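Local coordinates for protein xylosidase (PDB 6XN2) that probably hydrolyses xylan-derived oligosaccharides as a family 43 glycoside hydrolase, and binds xylose units in its pocket and, separately, a calcium ion, at residues A[108-112]-A[158-162]; A[142-146]-A[162-168]; A[173-177]-A[263-268]; A[208-214]-A[245-249]; A[234-240]-A[289-294]. One frame throughout, in Å; residues are numbered along the deposited sequence.

How the contacts relate
Contacts 1 to 5 tie together sheets and loops of a five-bladed beta-propeller. From the N terminus, contact 1 opens at 108-112, after strand 99-106, and contact 2 opens at 142-146. Contact 1 closes at 158-162 and contact 2 at 162-168, so the two cross, and they share Pro-162. Contact 3 then opens at 173-177 and closes only at the hairpin 263-268. Nested within its loop is contact 4, between 208-214 and 245-249. Contact 5 opens at 234-240 and closes last, at 289-294, crossing both contacts 3 and 4. Leu-246 N lies 2.9 Å from Ile-238 O, joining contacts 4 and 5, while Tyr-268 packs on Phe-292 between contacts 3 and 5.

Contact 1: residues A[108-112]-A[158-162]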
# COMPACT_ATOMS: atom_id res chain seq x y z
N ARG A 108 11.93 -3.98 -17.82
CA ARG A 108 13.08 -4.15 -18.72
C ARG A 108 14.27 -3.25 -18.30
O ARG A 108 15.38 -3.62 -18.62
CB ARG A 108 12.62 -3.91 -20.15
CG ARG A 108 12.57 -2.45 -20.55
CD ARG A 108 12.35 -2.26 -22.03
NE ARG A 108 11.12 -2.87 -22.46
CZ ARG A 108 10.03 -2.19 -22.66
NH1 ARG A 108 8.92 -2.78 -23.03
NH2 ARG A 108 10.07 -0.89 -22.48
N ASP A 109 14.04 -2.11 -17.65
CA ASP A 109 15.10 -1.19 -17.18
C ASP A 109 15.45 -1.47 -15.71
O ASP A 109 16.19 -0.70 -15.15
CB ASP A 109 14.71 0.25 -17.46
CG ASP A 109 14.59 0.49 -18.94
OD1 ASP A 109 15.45 0.04 -19.66
OD2 ASP A 109 13.63 1.11 -19.34
N VAL A 110 14.88 -2.52 -15.14
CA VAL A 110 15.22 -2.95 -13.76
C VAL A 110 16.03 -4.24 -13.91
O VAL A 110 15.45 -5.28 -14.01
CB VAL A 110 13.98 -3.16 -12.89
CG1 VAL A 110 14.36 -3.52 -11.48
CG2 VAL A 110 13.10 -1.94 -12.90
N PRO A 111 17.37 -4.16 -13.92
CA PRO A 111 18.22 -5.31 -14.19
C PRO A 111 18.06 -6.49 -13.24
O PRO A 111 18.17 -7.58 -13.67
CB PRO A 111 19.63 -4.75 -14.04
CG PRO A 111 19.47 -3.29 -14.25
CD PRO A 111 18.13 -2.96 -13.64
N TRP A 112 17.78 -6.22 -11.98
CA TRP A 112 17.68 -7.29 -11.00
C TRP A 112 16.32 -7.99 -11.02
O TRP A 112 16.18 -9.08 -10.47
CB TRP A 112 17.97 -6.76 -9.58
CG TRP A 112 16.96 -5.77 -9.07
CD1 TRP A 112 17.04 -4.41 -9.15
CD2 TRP A 112 15.73 -6.06 -8.39
NE1 TRP A 112 15.93 -3.83 -8.56
CE2 TRP A 112 15.11 -4.83 -8.09
CE3 TRP A 112 15.10 -7.25 -8.00
CZ2 TRP A 112 13.89 -4.75 -7.43
CZ3 TRP A 112 13.87 -7.17 -7.35
CH2 TRP A 112 13.29 -5.93 -7.07
N ALA A 158 15.99 3.27 -12.51
CA ALA A 158 16.04 2.25 -11.45
C ALA A 158 17.48 1.89 -11.12
O ALA A 158 18.29 1.87 -12.00
CB ALA A 158 15.28 1.03 -11.88
N GLU A 159 17.73 1.58 -9.86
CA GLU A 159 19.02 1.11 -9.43
C GLU A 159 19.19 -0.31 -9.96
O GLU A 159 18.26 -1.04 -10.09
CB GLU A 159 19.12 1.11 -7.92
CG GLU A 159 19.13 2.48 -7.30
CD GLU A 159 20.41 3.24 -7.56
OE1 GLU A 159 21.46 2.63 -7.56
OE2 GLU A 159 20.36 4.47 -7.76
N PRO A 160 20.43 -0.69 -10.25
CA PRO A 160 20.77 -2.00 -10.77
C PRO A 160 20.45 -3.15 -9.83
O PRO A 160 20.18 -4.20 -10.30
CB PRO A 160 22.26 -1.91 -10.95
CG PRO A 160 22.69 -0.79 -10.12
CD PRO A 160 21.60 0.18 -10.19
N GLN A 161 20.51 -2.91 -8.54
CA GLN A 161 20.23 -3.94 -7.53
C GLN A 161 19.09 -3.48 -6.62
O GLN A 161 18.84 -2.28 -6.52
CB GLN A 161 21.48 -4.25 -6.71
CG GLN A 161 22.55 -5.00 -7.47
CD GLN A 161 23.93 -4.81 -6.87
OE1 GLN A 161 24.10 -4.59 -5.67
NE2 GLN A 161 24.94 -4.90 -7.73
N PRO A 162 18.44 -4.41 -5.94
CA PRO A 162 17.39 -4.02 -5.02
C PRO A 162 17.93 -3.48 -3.71
O PRO A 162 19.09 -3.57 -3.43
CB PRO A 162 16.65 -5.33 -4.78
CG PRO A 162 17.65 -6.36 -4.97
CD PRO A 162 18.55 -5.86 -6.05
O HOH W 1 15.84 -0.88 -8.77
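Residues 110-112 and 158-161 run alongside each other in the same sense, with CA atoms 5.7 Å apart at Val-110 and Ala-158 and 5.5 Å apart at Trp-112 and Gln-161. No direct hydrogen bond joins the two backbones. In the five-bladed beta-propeller of family 43 this contact lies between neighbouring blades: one segment follows strand 99-106, the last of its four-stranded antiparallel sheet, and the other leaves the short edge strand 157-158 of the next.

Trp-112 carries most of the packing. Its CG sits between the backbone N and the carbonyl carbon (chi1 65°), which turns the indole back over the opposing chain. Pro-162 covers one face, with CD 3.6 Å from the centroid of the five-membered ring and 21° off its normal, a CH-pi contact. CB of the same proline rides above the middle of the whole indole. The opposite face is covered near its rim by Val-110 CG1, so the indole is sandwiched between aliphatic groups. The carbonyl oxygens of Glu-159 and Pro-160 come in at the ring edge, near its plane.

Away from the indole the contact is thinner. Val-110 CG2 meets Ala-158 CB at 3.8 Å, and the ring of Pro-111 rests against the backbone of Pro-160. Phe-133 and Ala-135 of strand 128-136 also touch the indole. Its nitrogen reaches the other segment through one water, which accepts from Trp-112 NE1 at 3.0 Å and donates to Glu-159 O at 2.8 Å.

Contact 2: residues A[142-146]-A[162-168]; sequences FQIGV and PIAGTYS
Ile-144 and Ile-163 join loop 162-168 to residues 142-146 of strand 142-149, part of a four-stranded propeller blade: Ile-163 N donates to Ile-144 O at 2.8 Å, in the carbonyl plane. At the other end Ser-168 N bonds weakly to Phe-142 O, and a water bridges the same atoms.

Between them Thr-166 takes the place of a backbone partner. With OG1 held between its backbone N and carbonyl carbon (chi1 69°), the hydroxyl accepts from Ile-144 N at 3.2 Å and donates to Ile-163 O at 2.7 Å. That carbonyl also receives Thr-166 N, closing a type II turn from Ile-163 to Thr-166. Gln-143 NE2 donates to Thr-166 O at 3.1 Å from above the carbonyl plane, while its OE1 is bonded by Arg-137.

Among apolar contacts, Ile-163 CD1 reaches Val-146 CB at 4.0 Å, and Pro-162 CG lies against the Gln-143 amide.

The contact lies beside the sugar site: Ser-168 directly precedes Ile-169 and Asp-170 of the xylose pocket, and Phe-142 touches Ile-169 and Trp-118. Buried Tyr-167 O and Ser-168 O have no polar partner, and the hold on the strand rests on Ile-163 N to Ile-144 O, the Gln-143 amide and the Thr-166 hydroxyl.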
# COMPACT_ATOMS: atom_id res chain seq x y z
N PHE A 142 10.66 -12.09 -4.21
CA PHE A 142 10.36 -10.66 -4.18
C PHE A 142 11.41 -9.89 -3.40
O PHE A 142 11.88 -10.34 -2.36
CB PHE A 142 8.99 -10.38 -3.56
CG PHE A 142 7.83 -10.45 -4.53
CD1 PHE A 142 7.76 -9.59 -5.62
CD2 PHE A 142 6.80 -11.36 -4.33
CE1 PHE A 142 6.70 -9.65 -6.50
CE2 PHE A 142 5.74 -11.41 -5.20
CZ PHE A 142 5.69 -10.55 -6.29
N GLN A 143 11.68 -8.68 -3.82
CA GLN A 143 12.53 -7.73 -3.14
C GLN A 143 12.04 -6.33 -3.52
O GLN A 143 11.24 -6.16 -4.37
CB GLN A 143 14.01 -7.90 -3.46
CG GLN A 143 14.77 -8.84 -2.55
CD GLN A 143 16.26 -8.68 -2.65
OE1 GLN A 143 16.88 -9.30 -3.43
NE2 GLN A 143 16.82 -7.85 -1.85
N ILE A 144 12.54 -5.35 -2.84
CA ILE A 144 12.10 -3.99 -3.07
C ILE A 144 13.25 -3.20 -3.67
O ILE A 144 14.34 -3.16 -3.10
CB ILE A 144 11.61 -3.35 -1.77
CG1 ILE A 144 10.33 -4.06 -1.33
CG2 ILE A 144 11.36 -1.85 -1.98
CD1 ILE A 144 9.89 -3.68 0.03
N GLY A 145 13.02 -2.62 -4.84
CA GLY A 145 14.01 -1.78 -5.48
C GLY A 145 13.59 -0.32 -5.42
O GLY A 145 12.48 -0.00 -5.00
N VAL A 146 14.48 0.56 -5.83
CA VAL A 146 14.14 1.98 -5.89
C VAL A 146 14.63 2.56 -7.22
O VAL A 146 15.59 2.07 -7.82
CB VAL A 146 14.71 2.76 -4.66
CG1 VAL A 146 16.23 2.78 -4.69
CG2 VAL A 146 14.14 4.17 -4.59
N PRO A 162 18.44 -4.41 -5.94
CA PRO A 162 17.39 -4.02 -5.02
C PRO A 162 17.93 -3.48 -3.71
O PRO A 162 19.09 -3.57 -3.43
CB PRO A 162 16.65 -5.33 -4.78
CG PRO A 162 17.65 -6.36 -4.97
CD PRO A 162 18.55 -5.86 -6.05
N ILE A 163 17.08 -2.92 -2.89
CA ILE A 163 17.53 -2.39 -1.64
C ILE A 163 17.97 -3.50 -0.71
O ILE A 163 17.24 -4.41 -0.46
CB ILE A 163 16.46 -1.55 -0.97
CG1 ILE A 163 16.10 -0.39 -1.88
CG2 ILE A 163 16.94 -1.06 0.36
CD1 ILE A 163 14.86 0.35 -1.50
N ALA A 164 19.18 -3.43 -0.20
CA ALA A 164 19.65 -4.46 0.69
C ALA A 164 18.86 -4.44 1.96
O ALA A 164 18.64 -3.42 2.49
CB ALA A 164 21.12 -4.29 0.98
N GLY A 165 18.49 -5.60 2.43
CA GLY A 165 17.73 -5.71 3.64
C GLY A 165 16.25 -5.78 3.38
O GLY A 165 15.49 -5.88 4.28
N THR A 166 15.88 -5.69 2.11
CA THR A 166 14.51 -5.77 1.75
C THR A 166 14.21 -7.12 1.17
O THR A 166 15.03 -7.82 0.72
CB THR A 166 14.02 -4.68 0.82
OG1 THR A 166 14.59 -4.84 -0.46
CG2 THR A 166 14.36 -3.35 1.37
N TYR A 167 12.96 -7.44 1.33
CA TYR A 167 12.33 -8.67 0.93
C TYR A 167 10.82 -8.47 0.94
O TYR A 167 10.39 -7.36 1.23
CB TYR A 167 12.74 -9.78 1.85
CG TYR A 167 12.60 -9.48 3.30
CD1 TYR A 167 13.58 -8.88 3.99
CD2 TYR A 167 11.50 -9.86 3.97
CE1 TYR A 167 13.47 -8.61 5.30
CE2 TYR A 167 11.38 -9.62 5.29
CZ TYR A 167 12.38 -8.98 5.95
OH TYR A 167 12.30 -8.70 7.25
N SER A 168 10.02 -9.45 0.42
CA SER A 168 8.57 -9.36 0.39
C SER A 168 8.15 -8.15 -0.46
O SER A 168 8.89 -7.72 -1.36
CB SER A 168 8.01 -9.28 1.82
OG SER A 168 6.62 -9.54 1.85
O HOH W 2 10.80 -12.26 -0.84

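Contact 3: residues A[173-177]-A[263-268]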
# COMPACT_ATOMS: atom_id res chain seq x y z
N VAL A 173 6.66 4.44 2.14
CA VAL A 173 7.69 5.31 2.73
C VAL A 173 7.06 6.53 3.39
O VAL A 173 6.45 7.37 2.73
CB VAL A 173 8.71 5.77 1.69
CG1 VAL A 173 9.68 6.74 2.31
CG2 VAL A 173 9.45 4.57 1.13
N LEU A 174 7.21 6.60 4.71
CA LEU A 174 6.65 7.71 5.48
C LEU A 174 7.65 8.85 5.60
O LEU A 174 8.76 8.68 6.12
CB LEU A 174 6.24 7.23 6.87
CG LEU A 174 5.98 8.34 7.89
CD1 LEU A 174 4.75 9.16 7.50
CD2 LEU A 174 5.86 7.79 9.30
N ALA A 175 7.22 10.02 5.15
CA ALA A 175 8.00 11.25 5.34
C ALA A 175 7.56 11.79 6.70
O ALA A 175 6.57 12.47 6.75
CB ALA A 175 7.72 12.22 4.24
N ASP A 176 8.34 11.52 7.74
CA ASP A 176 7.99 11.94 9.10
C ASP A 176 8.11 13.45 9.20
O ASP A 176 8.89 14.06 8.48
CB ASP A 176 8.89 11.24 10.12
CG ASP A 176 8.36 11.34 11.55
OD1 ASP A 176 8.10 12.47 12.03
OD2 ASP A 176 8.19 10.28 12.19
N ASP A 177 7.36 14.06 10.09
CA ASP A 177 7.39 15.49 10.30
C ASP A 177 8.74 15.96 10.79
O ASP A 177 9.07 17.08 10.59
CB ASP A 177 6.36 15.89 11.32
CG ASP A 177 4.98 15.99 10.76
OD1 ASP A 177 4.84 16.13 9.56
OD2 ASP A 177 4.04 15.92 11.54
N GLN A 263 0.61 10.48 9.75
CA GLN A 263 0.64 11.18 10.99
C GLN A 263 -0.54 12.12 11.13
O GLN A 263 -0.87 12.81 10.23
CB GLN A 263 1.93 12.00 11.12
CG GLN A 263 3.16 11.20 11.44
CD GLN A 263 4.37 12.06 11.65
OE1 GLN A 263 4.97 12.49 10.73
NE2 GLN A 263 4.71 12.30 12.88
N HIS A 264 -1.12 12.13 12.30
CA HIS A 264 -2.22 12.99 12.59
C HIS A 264 -2.36 13.13 14.06
O HIS A 264 -2.26 12.17 14.78
CB HIS A 264 -3.50 12.41 12.03
CG HIS A 264 -4.71 13.15 12.45
ND1 HIS A 264 -5.04 14.36 11.92
CD2 HIS A 264 -5.63 12.87 13.38
CE1 HIS A 264 -6.14 14.79 12.48
NE2 HIS A 264 -6.52 13.91 13.37
N ALA A 265 -2.54 14.36 14.52
CA ALA A 265 -2.74 14.65 15.91
C ALA A 265 -1.74 14.05 16.86
O ALA A 265 -2.09 13.59 17.91
CB ALA A 265 -4.14 14.26 16.33
N GLY A 266 -0.48 14.09 16.50
CA GLY A 266 0.56 13.59 17.35
C GLY A 266 0.66 12.11 17.50
O GLY A 266 1.30 11.65 18.39
N ARG A 267 -0.02 11.38 16.64
CA ARG A 267 0.04 9.92 16.70
C ARG A 267 0.33 9.38 15.31
O ARG A 267 0.14 10.09 14.34
CB ARG A 267 -1.29 9.38 17.20
CG ARG A 267 -1.38 9.32 18.71
CD ARG A 267 -1.80 7.94 19.16
NE ARG A 267 -1.44 7.87 20.56
CZ ARG A 267 -1.30 6.76 21.25
NH1 ARG A 267 -1.52 5.58 20.69
NH2 ARG A 267 -0.96 6.83 22.52
N TYR A 268 0.87 8.17 15.28
CA TYR A 268 1.10 7.47 14.03
C TYR A 268 -0.03 6.50 13.79
O TYR A 268 -0.43 5.77 14.69
CB TYR A 268 2.44 6.73 14.06
CG TYR A 268 3.63 7.67 14.14
CD1 TYR A 268 4.11 8.10 15.37
CD2 TYR A 268 4.25 8.13 12.99
CE1 TYR A 268 5.19 8.97 15.45
CE2 TYR A 268 5.34 8.99 13.05
CZ TYR A 268 5.80 9.41 14.29
OH TYR A 268 6.87 10.27 14.35
O HOH W 3 4.00 12.74 8.43
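The first torsions of Asp-176 and Tyr-268 direct a carboxylate and a phenol toward each other: Asp-176 extends its CG away from the backbone N (chi1 -165°), and Tyr-268 sets its CG opposite the carbonyl carbon (chi1 -65°). Tyr-268 OH donates to Asp-176 OD2 in a short bond of 2.5 Å, which OD2 accepts through its syn lone pair. Carboxylate and ring planes stand 57° apart, and OD2 approaches the ring at its edge. The other oxygen, OD1, accepts from Asp-178 N, and both oxygens of the carboxylate are thereby engaged.

Gln-263 forms the second link. Its extended chain carries OE1 to Asp-177 N, which donates at 2.9 Å in the carbonyl plane and on a lone pair. A water that donates to this OE1 also donates to Ala-175 O at 3.1 Å, drawing the end of strand 172-175 into the same network.

Alongside the polar links, Leu-174 CD2 touches Tyr-268 CE2 at 4.0 Å, again at the ring edge.

Residues 263-268 form a tight beta hairpin: a type I' turn from His-264 to Arg-267, closed by reciprocal backbone bonds between those two residues, joins strands 257-264 and 267-273. Side chains next to the turn of this hairpin thus fasten the end of strand 172-175 to a strand pair of the adjoining blade, an inter-blade contact in the five-bladed propeller.

Contact 4: residues A[208-214]-A[245-249]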
# COMPACT_ATOMS: atom_id res chain seq x y z
N PRO A 208 2.77 -18.27 10.71
CA PRO A 208 2.42 -18.79 12.02
C PRO A 208 0.93 -19.14 12.12
O PRO A 208 0.14 -18.60 11.41
CB PRO A 208 2.76 -17.65 12.95
CG PRO A 208 2.82 -16.46 12.10
CD PRO A 208 3.24 -16.89 10.78
N VAL A 209 0.59 -20.02 13.04
CA VAL A 209 -0.79 -20.43 13.22
C VAL A 209 -1.25 -20.41 14.64
O VAL A 209 -0.46 -20.35 15.53
CB VAL A 209 -1.02 -21.88 12.71
CG1 VAL A 209 -0.77 -21.98 11.24
CG2 VAL A 209 -0.14 -22.85 13.45
N GLY A 210 -2.56 -20.41 14.82
CA GLY A 210 -3.14 -20.51 16.14
C GLY A 210 -2.79 -19.35 17.05
O GLY A 210 -2.98 -18.19 16.67
N ASP A 211 -2.28 -19.67 18.23
CA ASP A 211 -1.92 -18.71 19.25
C ASP A 211 -0.60 -18.01 19.07
O ASP A 211 -0.28 -17.16 19.81
CB ASP A 211 -2.00 -19.30 20.65
CG ASP A 211 -1.00 -20.38 20.90
OD1 ASP A 211 -0.65 -21.07 20.00
OD2 ASP A 211 -0.60 -20.53 22.03
N ALA A 212 0.16 -18.42 18.10
CA ALA A 212 1.42 -17.75 17.78
C ALA A 212 1.12 -16.36 17.26
O ALA A 212 0.14 -16.18 16.53
CB ALA A 212 2.22 -18.55 16.77
N PRO A 213 1.93 -15.40 17.61
CA PRO A 213 1.65 -14.06 17.14
C PRO A 213 1.66 -13.98 15.65
O PRO A 213 2.52 -14.51 15.04
CB PRO A 213 2.83 -13.26 17.67
CG PRO A 213 3.25 -13.98 18.86
CD PRO A 213 3.00 -15.42 18.61
N ALA A 214 0.76 -13.23 15.08
CA ALA A 214 0.79 -13.06 13.65
C ALA A 214 1.99 -12.22 13.25
O ALA A 214 2.45 -11.39 13.97
CB ALA A 214 -0.47 -12.38 13.17
N PRO A 245 -0.24 -8.94 21.47
CA PRO A 245 -0.05 -9.01 20.02
C PRO A 245 -1.13 -9.81 19.32
O PRO A 245 -1.57 -10.80 19.82
CB PRO A 245 1.27 -9.73 19.90
CG PRO A 245 2.00 -9.31 21.11
CD PRO A 245 0.98 -9.31 22.18
N LEU A 246 -1.50 -9.39 18.13
CA LEU A 246 -2.52 -10.10 17.42
C LEU A 246 -2.12 -11.52 17.11
O LEU A 246 -1.01 -11.78 16.80
CB LEU A 246 -2.94 -9.36 16.17
CG LEU A 246 -3.56 -7.98 16.37
CD1 LEU A 246 -3.98 -7.32 15.09
CD2 LEU A 246 -4.74 -8.02 17.31
N ARG A 247 -3.06 -12.43 17.21
CA ARG A 247 -2.81 -13.82 16.98
C ARG A 247 -2.90 -14.20 15.54
O ARG A 247 -3.61 -13.62 14.80
CB ARG A 247 -3.83 -14.67 17.73
CG ARG A 247 -3.68 -14.71 19.22
CD ARG A 247 -4.96 -15.17 19.86
NE ARG A 247 -5.34 -16.50 19.49
CZ ARG A 247 -5.27 -17.54 20.30
NH1 ARG A 247 -4.83 -17.39 21.51
NH2 ARG A 247 -5.63 -18.72 19.88
N ALA A 248 -2.17 -15.23 15.18
CA ALA A 248 -2.16 -15.70 13.84
C ALA A 248 -3.49 -16.17 13.37
O ALA A 248 -3.78 -16.09 12.24
CB ALA A 248 -1.20 -16.82 13.70
N ASP A 249 -4.30 -16.64 14.29
CA ASP A 249 -5.62 -17.10 13.96
C ASP A 249 -6.70 -16.02 13.98
O ASP A 249 -7.84 -16.32 13.85
CB ASP A 249 -6.03 -18.32 14.78
CG ASP A 249 -6.02 -18.07 16.24
OD1 ASP A 249 -5.97 -16.93 16.66
OD2 ASP A 249 -6.09 -19.04 16.97
O HOH W 4 1.17 -10.14 16.33
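Pro-245 opens the second segment with a light touch, its CB 4.5 Å from Pro-213 CB. Leu-246 contributes its carbonyl: Ala-214 N donates to Leu-246 O at 2.9 Å, and a water donating to both Leu-246 O and Ala-214 O doubles the connection. Pro-213 CA also leans on the same carbonyl oxygen.

Arg-247 is bridged through the backbone to Pro-213, but its side chain turns back along its own segment. The chain bends at chi3 (63°) and brings the guanidinium side-on to Asp-249. Arg-247 NE bonds Asp-249 OD1 at 2.9 Å and Arg-247 NH2 bonds Asp-249 OD2 at 3.0 Å, a salt bridge in which both oxygens use their syn lone pairs and lie close to the guanidinium plane. This double grip fixes the rotation of both groups. One flat face of the guanidinium is laid over Asp-211, whose CA sits 3.7 Å above its centre.

Ala-248 is buried. Its N donates to Ala-212 O at 2.8 Å, and its methyl group presses between Pro-208 O and Ala-212 O. Asp-249 N then donates to Gly-210 O at 3.1 Å, reaching into the type II' turn from Val-209 to Ala-212.

Three backbone bonds in succession thus lash one irregular loop to another at the surface of the beta-propeller. Segment 208-214 leads toward strand 218-221. On the other side Pro-245 and Leu-246 pack on Leu-239 and Ile-238, so the pair of loops borders strand 234-239.

Contact 5: residues A[234-240]-A[289-294]; sequences REVVILD and YGPFTY
Ile-238 and Leu-239 pair in parallel with Phe-292 and Thr-293, and here the contact is tight. Phe-292 N donates to Val-237 O at 2.8 Å, Leu-239 N to Phe-292 O at 2.7 Å, and Tyr-294 N to Leu-239 O at 2.8 Å, the zigzag of a parallel ladder. Ile-238 CA adds a CA-H...O contact to Phe-292 O. On the face carrying Ile-238 and Phe-292, Val-236 CG1 packs obliquely against Phe-292 CD1 at 3.5 Å. On the face carrying Leu-239 and Thr-293, Leu-239 CD1 meets Pro-291 CB at 3.7 Å, beside the cis peptide that precedes this proline.

Toward residue 234 the chains part and two waters bridge them. Tyr-289 O accepts from both: one also donates to Glu-235 O, and the other accepts from Val-237 N. At the far end a third water links Asp-240 O with Thr-293 OG1.

The exposed rim is closed by a stack. Arg-234 stretches out from CG to NE and lays its guanidinium flat on Tyr-289, centres 3.8 Å apart and planes at 7°. Tyr-289 CE1 lies over the middle of the guanidinium; with Arg-234 CZ over the ring face, 29° off its normal, this is also a cation-pi contact. Glu-231 binds the hydroxyl of this tyrosine and makes a weak, long ion pair with the arginine.

The ladder joins the edges of two blades. Strand 234-239 has strand 218-221 on its other side, and strand 292-299 has strand 280-285; Tyr-268 and Leu-270 of strand 267-273 also touch Phe-292.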
# COMPACT_ATOMS: atom_id res chain seq x y z
N ARG A 234 12.90 -3.88 11.38
CA ARG A 234 12.39 -4.48 12.58
C ARG A 234 10.96 -4.88 12.37
O ARG A 234 10.32 -4.37 11.51
CB ARG A 234 12.45 -3.50 13.72
CG ARG A 234 13.70 -2.70 13.85
CD ARG A 234 13.66 -1.86 15.09
NE ARG A 234 14.60 -0.75 15.06
CZ ARG A 234 14.53 0.31 15.85
NH1 ARG A 234 13.59 0.43 16.74
NH2 ARG A 234 15.43 1.27 15.74
N GLU A 235 10.46 -5.78 13.18
CA GLU A 235 9.08 -6.14 13.02
C GLU A 235 8.23 -5.11 13.68
O GLU A 235 8.58 -4.60 14.69
CB GLU A 235 8.76 -7.49 13.64
CG GLU A 235 7.38 -7.98 13.27
CD GLU A 235 7.09 -9.38 13.69
OE1 GLU A 235 7.60 -9.79 14.72
OE2 GLU A 235 6.36 -10.05 12.99
N VAL A 236 7.13 -4.76 13.03
CA VAL A 236 6.14 -3.85 13.60
C VAL A 236 5.08 -4.68 14.30
O VAL A 236 4.45 -5.54 13.68
CB VAL A 236 5.46 -2.98 12.53
CG1 VAL A 236 4.42 -2.08 13.19
CG2 VAL A 236 6.49 -2.16 11.76
N VAL A 237 4.87 -4.42 15.59
CA VAL A 237 3.92 -5.21 16.38
C VAL A 237 2.57 -4.52 16.47
O VAL A 237 2.49 -3.33 16.75
CB VAL A 237 4.45 -5.44 17.81
CG1 VAL A 237 3.40 -6.16 18.66
CG2 VAL A 237 5.75 -6.24 17.77
N ILE A 238 1.50 -5.28 16.22
CA ILE A 238 0.14 -4.77 16.38
C ILE A 238 -0.54 -5.44 17.57
O ILE A 238 -0.63 -6.67 17.63
CB ILE A 238 -0.71 -4.98 15.12
CG1 ILE A 238 0.02 -4.45 13.87
CG2 ILE A 238 -2.05 -4.29 15.27
CD1 ILE A 238 -0.72 -4.77 12.57
N LEU A 239 -1.02 -4.63 18.51
CA LEU A 239 -1.60 -5.15 19.75
C LEU A 239 -3.12 -5.05 19.76
O LEU A 239 -3.69 -4.21 19.06
CB LEU A 239 -1.03 -4.40 20.95
CG LEU A 239 0.49 -4.26 21.07
CD1 LEU A 239 0.83 -3.20 22.10
CD2 LEU A 239 1.11 -5.60 21.46
N ASP A 240 -3.77 -5.89 20.56
CA ASP A 240 -5.21 -5.79 20.73
C ASP A 240 -5.55 -4.85 21.88
O ASP A 240 -4.68 -4.18 22.43
CB ASP A 240 -5.85 -7.17 20.95
CG ASP A 240 -5.37 -7.88 22.21
OD1 ASP A 240 -4.78 -7.24 23.11
OD2 ASP A 240 -5.59 -9.10 22.31
N TYR A 289 7.83 3.20 14.93
CA TYR A 289 8.18 1.82 15.10
C TYR A 289 7.13 0.99 15.81
O TYR A 289 7.25 -0.19 15.90
CB TYR A 289 9.47 1.72 15.89
CG TYR A 289 10.69 2.21 15.18
CD1 TYR A 289 11.35 1.43 14.30
CD2 TYR A 289 11.17 3.45 15.41
CE1 TYR A 289 12.46 1.87 13.66
CE2 TYR A 289 12.28 3.90 14.78
CZ TYR A 289 12.92 3.11 13.90
OH TYR A 289 14.03 3.57 13.26
N GLY A 290 6.10 1.62 16.31
CA GLY A 290 5.10 0.92 17.10
C GLY A 290 5.60 0.70 18.51
O GLY A 290 6.54 1.38 18.94
N PRO A 291 4.99 -0.25 19.25
CA PRO A 291 3.86 -1.09 18.80
C PRO A 291 2.57 -0.30 18.58
O PRO A 291 2.32 0.70 19.27
CB PRO A 291 3.68 -2.09 19.96
CG PRO A 291 4.28 -1.43 21.13
CD PRO A 291 5.43 -0.61 20.60
N PHE A 292 1.79 -0.74 17.60
CA PHE A 292 0.53 -0.11 17.23
C PHE A 292 -0.65 -0.84 17.84
O PHE A 292 -0.78 -2.06 17.68
CB PHE A 292 0.37 -0.08 15.71
CG PHE A 292 1.30 0.87 15.02
CD1 PHE A 292 2.58 0.47 14.67
CD2 PHE A 292 0.89 2.16 14.71
CE1 PHE A 292 3.45 1.35 14.04
CE2 PHE A 292 1.75 3.04 14.08
CZ PHE A 292 3.02 2.64 13.74
N THR A 293 -1.53 -0.10 18.50
CA THR A 293 -2.74 -0.72 19.09
C THR A 293 -3.90 -0.68 18.10
O THR A 293 -4.27 0.38 17.69
CB THR A 293 -3.17 -0.06 20.39
OG1 THR A 293 -2.10 -0.15 21.32
CG2 THR A 293 -4.40 -0.72 20.96
N TYR A 294 -4.45 -1.84 17.79
CA TYR A 294 -5.58 -1.96 16.88
C TYR A 294 -6.72 -1.07 17.25
O TYR A 294 -7.08 -1.00 18.38
CB TYR A 294 -6.09 -3.40 16.86
CG TYR A 294 -7.28 -3.61 15.96
CD1 TYR A 294 -7.12 -3.85 14.64
CD2 TYR A 294 -8.55 -3.56 16.44
CE1 TYR A 294 -8.18 -4.04 13.81
CE2 TYR A 294 -9.61 -3.74 15.62
CZ TYR A 294 -9.42 -3.99 14.31
OH TYR A 294 -10.46 -4.17 13.49
O HOH W 5 9.45 -1.91 15.35
O HOH W 6 6.17 -2.47 17.20
O HOH W 7 -2.46 -2.10 23.27